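Local coordinates for monooxygenase (Agrobacterium tumefaciens, PDB 2I7G), which probably acts as a flavin-dependent monooxygenase of the bacterial luciferase-like family, built on a TIM barrel, at residues B[30-35]-B[41-46]; B[305-310]-B[316-321]. All coordinates share one frame; numbering follows the deposited sequence.

Contact 1 (B[30-35]-B[41-46])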
loop_
_atom_site.group_PDB
_atom_site.type_symbol
_atom_site.label_atom_id
_atom_site.label_comp_id
_atom_site.label_asym_id
_atom_site.label_seq_id
_atom_site.Cartn_x
_atom_site.Cartn_y
_atom_site.Cartn_z
ATOM N N ALA B 30 5.764 15.100 -0.391
ATOM C CA ALA B 30 6.382 14.594 -1.614
ATOM C C ALA B 30 5.839 15.379 -2.817
ATOM O O ALA B 30 5.254 14.818 -3.754
ATOM C CB ALA B 30 6.124 13.079 -1.762
ATOM N N ASP B 31 6.063 16.689 -2.769
ATOM C CA ASP B 31 5.765 17.642 -3.858
ATOM C C ASP B 31 6.519 17.257 -5.126
ATOM O O ASP B 31 7.669 16.822 -5.076
ATOM C CB ASP B 31 6.211 19.052 -3.416
ATOM C CG ASP B 31 5.747 19.412 -1.978
ATOM O OD1 ASP B 31 5.282 20.553 -1.776
ATOM O OD2 ASP B 31 5.816 18.569 -1.049
ATOM N N VAL B 32 5.855 17.450 -6.258
ATOM C CA VAL B 32 6.460 17.337 -7.568
ATOM C C VAL B 32 6.192 18.603 -8.408
ATOM O O VAL B 32 5.305 19.429 -8.103
ATOM C CB VAL B 32 5.967 16.064 -8.339
ATOM C CG1 VAL B 32 6.357 14.793 -7.539
ATOM C CG2 VAL B 32 4.444 16.097 -8.581
ATOM N N ASN B 33 6.966 18.733 -9.472
ATOM C CA ASN B 33 6.700 19.745 -10.469
ATOM C C ASN B 33 5.386 19.416 -11.177
ATOM O O ASN B 33 5.268 18.353 -11.793
ATOM C CB ASN B 33 7.838 19.823 -11.470
ATOM C CG ASN B 33 7.724 21.051 -12.363
ATOM O OD1 ASN B 33 6.627 21.594 -12.551
ATOM N ND2 ASN B 33 8.844 21.498 -12.906
ATOM N N PRO B 34 4.394 20.319 -11.081
ATOM C CA PRO B 34 3.117 20.072 -11.719
ATOM C C PRO B 34 3.242 20.238 -13.244
ATOM O O PRO B 34 2.339 19.842 -13.958
ATOM C CB PRO B 34 2.224 21.177 -11.141
ATOM C CG PRO B 34 3.164 22.311 -10.851
ATOM C CD PRO B 34 4.451 21.644 -10.421
ATOM N N ASN B 35 4.363 20.789 -13.715
ATOM C CA ASN B 35 4.612 21.031 -15.163
ATOM C C ASN B 35 5.947 20.386 -15.575
ATOM O O ASN B 35 6.879 21.093 -15.990
ATOM C CB ASN B 35 4.654 22.548 -15.479
ATOM C CG ASN B 35 3.343 23.270 -15.142
ATOM O OD1 ASN B 35 3.308 24.174 -14.281
ATOM N ND2 ASN B 35 2.259 22.871 -15.809
ATOM N N GLY B 41 4.632 10.796 -15.279
ATOM C CA GLY B 41 5.107 9.465 -14.854
ATOM C C GLY B 41 6.569 9.529 -14.417
ATOM O O GLY B 41 6.877 9.208 -13.266
ATOM N N PRO B 42 7.479 9.919 -15.338
ATOM C CA PRO B 42 8.902 10.026 -14.956
ATOM C C PRO B 42 9.171 10.991 -13.800
ATOM O O PRO B 42 9.984 10.670 -12.942
ATOM C CB PRO B 42 9.577 10.486 -16.240
ATOM C CG PRO B 42 8.652 9.939 -17.351
ATOM C CD PRO B 42 7.291 10.181 -16.793
ATOM N N GLU B 43 8.463 12.121 -13.740
ATOM C CA GLU B 43 8.565 13.025 -12.589
ATOM C C GLU B 43 8.191 12.318 -11.266
ATOM O O GLU B 43 8.930 12.441 -10.272
ATOM C CB GLU B 43 7.725 14.303 -12.817
ATOM C CG GLU B 43 7.562 15.258 -11.626
ATOM C CD GLU B 43 8.786 16.150 -11.341
ATOM O OE1 GLU B 43 9.684 16.229 -12.212
ATOM O OE2 GLU B 43 8.841 16.781 -10.226
ATOM N N GLY B 44 7.081 11.574 -11.257
ATOM C CA GLY B 44 6.628 10.831 -10.033
ATOM C C GLY B 44 7.610 9.734 -9.624
ATOM O O GLY B 44 7.940 9.612 -8.434
ATOM N N ALA B 45 8.138 9.010 -10.617
ATOM C CA ALA B 45 9.114 7.918 -10.404
ATOM C C ALA B 45 10.376 8.509 -9.748
ATOM O O ALA B 45 10.850 8.000 -8.717
ATOM C CB ALA B 45 9.435 7.198 -11.753
ATOM N N ARG B 46 10.882 9.605 -10.291
ATOM C CA ARG B 46 12.065 10.242 -9.716
ATOM C C ARG B 46 11.778 10.769 -8.308
ATOM O O ARG B 46 12.600 10.629 -7.406
ATOM C CB ARG B 46 12.546 11.378 -10.600
ATOM C CG ARG B 46 13.876 12.017 -10.204
ATOM C CD ARG B 46 14.183 13.219 -11.124
ATOM N NE ARG B 46 13.625 13.012 -12.465
ATOM C CZ ARG B 46 12.676 13.757 -13.025
ATOM N NH1 ARG B 46 12.184 14.798 -12.379
ATOM N NH2 ARG B 46 12.226 13.457 -14.235
HETATM O O HOH W 1 10.260 18.470 -13.398
#
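A single carboxylate, that of Glu43, bridges helix 40-60 to the loop leading into it, directly through one oxygen and by way of a water through the other. Asn33 N donates to Glu43 OE2 at 2.8 Å, a fairly straight bond (162° at the hydrogen) that comes down on the oxygen from above the carboxylate plane. One helical turn on, Arg46 NH1 forms a salt bridge of 2.9 Å with Glu43 OE1 from the other side of that plane, also well out of it. On the Asn33 side, a water 2.6 Å from Glu43 OE1 donates to it and accepts a weak bond from Asn33 ND2. Three donors therefore grip the group, which would fix its rotation and probably stabilise its negative charge.

Glu43 can reach across because its chain bends at chi2 (78°), while CG stands anti to the backbone N. On the way it slides past Val32: Glu43 CG lies 3.7 Å from Val32 CB. Asn33 CB rests 3.4 Å from Glu43 OE2. The amide of Asn33 turns back on its own loop, where Asn33 OD1 accepts from Asn35 N at 2.7 Å and closes an Asx turn.

The loop runs from barrel strand 23-28 to helix 40-60, so the contact belongs to the first beta-to-alpha connection. Asp31 pairs with Arg281 of helix 279-286, and Leu190 of the second subunit packs on Pro42 and Ala45.

Contact 2 (B[305-310]-B[316-321])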
loop_
_atom_site.group_PDB
_atom_site.type_symbol
_atom_site.label_atom_id
_atom_site.label_comp_id
_atom_site.label_asym_id
_atom_site.label_seq_id
_atom_site.Cartn_x
_atom_site.Cartn_y
_atom_site.Cartn_z
ATOM N N ASN B 305 7.340 30.824 13.752
ATOM C CA ASN B 305 6.912 29.446 13.537
ATOM C C ASN B 305 7.823 28.609 12.606
ATOM O O ASN B 305 7.684 27.372 12.535
ATOM C CB ASN B 305 5.480 29.444 13.008
ATOM C CG ASN B 305 5.380 30.176 11.708
ATOM O OD1 ASN B 305 5.661 29.626 10.689
ATOM N ND2 ASN B 305 5.039 31.474 11.763
ATOM N N LEU B 306 8.769 29.252 11.915
ATOM C CA LEU B 306 9.672 28.512 11.004
ATOM C C LEU B 306 10.960 28.126 11.738
ATOM O O LEU B 306 11.660 29.007 12.279
ATOM C CB LEU B 306 10.025 29.355 9.777
ATOM C CG LEU B 306 8.848 29.672 8.828
ATOM C CD1 LEU B 306 9.365 30.485 7.610
ATOM C CD2 LEU B 306 8.186 28.352 8.363
ATOM N N PHE B 307 11.245 26.815 11.783
ATOM C CA PHE B 307 12.409 26.266 12.503
ATOM C C PHE B 307 13.530 26.150 11.469
ATOM O O PHE B 307 13.657 25.137 10.748
ATOM C CB PHE B 307 12.031 24.926 13.155
ATOM C CG PHE B 307 11.261 25.109 14.424
ATOM C CD1 PHE B 307 11.793 24.738 15.650
ATOM C CD2 PHE B 307 9.971 25.670 14.373
ATOM C CE1 PHE B 307 11.067 24.930 16.804
ATOM C CE2 PHE B 307 9.230 25.885 15.536
ATOM C CZ PHE B 307 9.785 25.519 16.750
ATOM N N LEU B 308 14.315 27.223 11.367
ATOM C CA LEU B 308 15.198 27.369 10.196
ATOM C C LEU B 308 16.561 27.994 10.544
ATOM O O LEU B 308 16.627 29.042 11.210
ATOM C CB LEU B 308 14.512 28.233 9.167
ATOM C CG LEU B 308 15.212 28.362 7.821
ATOM C CD1 LEU B 308 14.191 28.434 6.725
ATOM C CD2 LEU B 308 16.145 29.610 7.794
ATOM N N GLY B 309 17.633 27.382 10.043
ATOM C CA GLY B 309 18.967 27.957 10.255
ATOM C C GLY B 309 20.051 26.915 10.300
ATOM O O GLY B 309 19.844 25.745 9.913
ATOM N N GLU B 310 21.233 27.343 10.769
ATOM C CA GLU B 310 22.323 26.387 11.013
ATOM C C GLU B 310 21.913 25.419 12.159
ATOM O O GLU B 310 20.925 25.678 12.878
ATOM C CB GLU B 310 23.636 27.108 11.368
ATOM C CG GLU B 310 23.563 27.849 12.706
ATOM C CD GLU B 310 24.946 28.394 13.144
ATOM O OE1 GLU B 310 25.825 28.539 12.258
ATOM O OE2 GLU B 310 25.122 28.677 14.355
ATOM N N GLU B 316 18.551 24.959 19.336
ATOM C CA GLU B 316 18.146 25.839 20.431
ATOM C C GLU B 316 16.651 26.175 20.370
ATOM O O GLU B 316 16.001 26.225 21.403
ATOM C CB GLU B 316 18.993 27.116 20.511
ATOM C CG GLU B 316 18.778 27.924 21.819
ATOM C CD GLU B 316 18.662 27.033 23.075
ATOM O OE1 GLU B 316 19.673 26.377 23.433
ATOM O OE2 GLU B 316 17.559 26.980 23.700
ATOM N N LYS B 317 16.102 26.382 19.173
ATOM C CA LYS B 317 14.677 26.636 19.075
ATOM C C LYS B 317 13.841 25.405 19.492
ATOM O O LYS B 317 12.841 25.556 20.175
ATOM C CB LYS B 317 14.310 27.091 17.674
ATOM C CG LYS B 317 12.975 27.709 17.569
ATOM C CD LYS B 317 12.923 28.396 16.223
ATOM C CE LYS B 317 11.659 29.118 16.033
ATOM N NZ LYS B 317 11.775 30.028 14.841
ATOM N N ILE B 318 14.269 24.201 19.088
ATOM C CA ILE B 318 13.581 22.961 19.505
ATOM C C ILE B 318 13.574 22.857 21.028
ATOM O O ILE B 318 12.515 22.572 21.666
ATOM C CB ILE B 318 14.195 21.701 18.866
ATOM C CG1 ILE B 318 13.988 21.736 17.348
ATOM C CG2 ILE B 318 13.562 20.401 19.505
ATOM C CD1 ILE B 318 14.936 20.780 16.585
ATOM N N ILE B 319 14.734 23.137 21.619
ATOM C CA ILE B 319 14.870 23.083 23.097
ATOM C C ILE B 319 13.950 24.119 23.782
ATOM O O ILE B 319 13.250 23.792 24.746
ATOM C CB ILE B 319 16.364 23.274 23.551
ATOM C CG1 ILE B 319 17.188 22.039 23.133
ATOM C CG2 ILE B 319 16.457 23.572 25.046
ATOM C CD1 ILE B 319 18.701 22.318 22.989
ATOM N N LYS B 320 13.950 25.344 23.265
ATOM C CA LYS B 320 13.103 26.409 23.790
ATOM C C LYS B 320 11.619 26.069 23.630
ATOM O O LYS B 320 10.815 26.274 24.555
ATOM C CB LYS B 320 13.446 27.738 23.118
ATOM C CG LYS B 320 14.713 28.374 23.667
ATOM C CD LYS B 320 14.475 28.898 25.089
ATOM C CE LYS B 320 15.729 29.569 25.646
ATOM N NZ LYS B 320 15.998 30.874 24.946
ATOM N N ALA B 321 11.264 25.539 22.463
ATOM C CA ALA B 321 9.888 25.159 22.185
ATOM C C ALA B 321 9.432 24.047 23.160
ATOM O O ALA B 321 8.287 24.032 23.636
ATOM C CB ALA B 321 9.737 24.746 20.697
HETATM O O HOH W 2 14.738 29.670 13.264
#
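Strand 307-309 and helix 316-321 run nearly antiparallel, at 154° between their directions, with the short axes 9.3 Å apart at closest approach. Phe307 and Lys317 are the nearest pair along the backbones, 7.0 Å from CA to CA. A strand followed directly by the helix that packs back on it is the usual beta-alpha step of a TIM barrel.

Lys317 and Phe307 together carry the join. The lysine chain is extended beyond CG and passes over one face of the Phe307 ring, making a CH-pi contact of 4.0 Å from Lys317 CD to the ring centroid. Lys317 NZ continues above the same ring, 4.9 Å from its centroid and 17° off the normal, a cation-pi pair. Lys317 NZ hydrogen-bonds to Leu306 O at 2.8 Å, approaching from above the carbonyl plane, and also to Gly301 O and Gly304 O. A buried charge thus meets three backbone carbonyls, with a water as a further, weak partner; that water also accepts from Leu308 N at 3.1 Å.

Ile318 and Ala321 close on the rim of the ring: Phe307 CD1 lies 4.1 Å from Ile318 CG1, and Phe307 CZ lies 4.0 Å from Ala321 CB.

Phe307 also meets the ring of Phe330 on strand 329-333. Strand 307-309 pairs in parallel with strand 252-260, while Leu308 packs against helix 264-272 and Leu306 against helix 293-300.

In the fold
Both contacts join a strand, or the loop that follows one, to the next helix along the chain. Contact 1 belongs to the connection after strand 23-28 and contact 2 to the step from strand 307-309 into helix 311-325. Their centres are 30 Å apart and their nearest atoms about 13 Å apart, so they do not touch. Strands 252-260 and 329-333 link them through the sheet: 329-333 pairs with 23-28 and with 252-260, which pairs with 307-309. Contact 1 is partly buried and reaches the second subunit, whereas contact 2 is buried within its own chain. A bound sulfate, probably from crystallisation, lies about 6 Å from the Leu306 side chain.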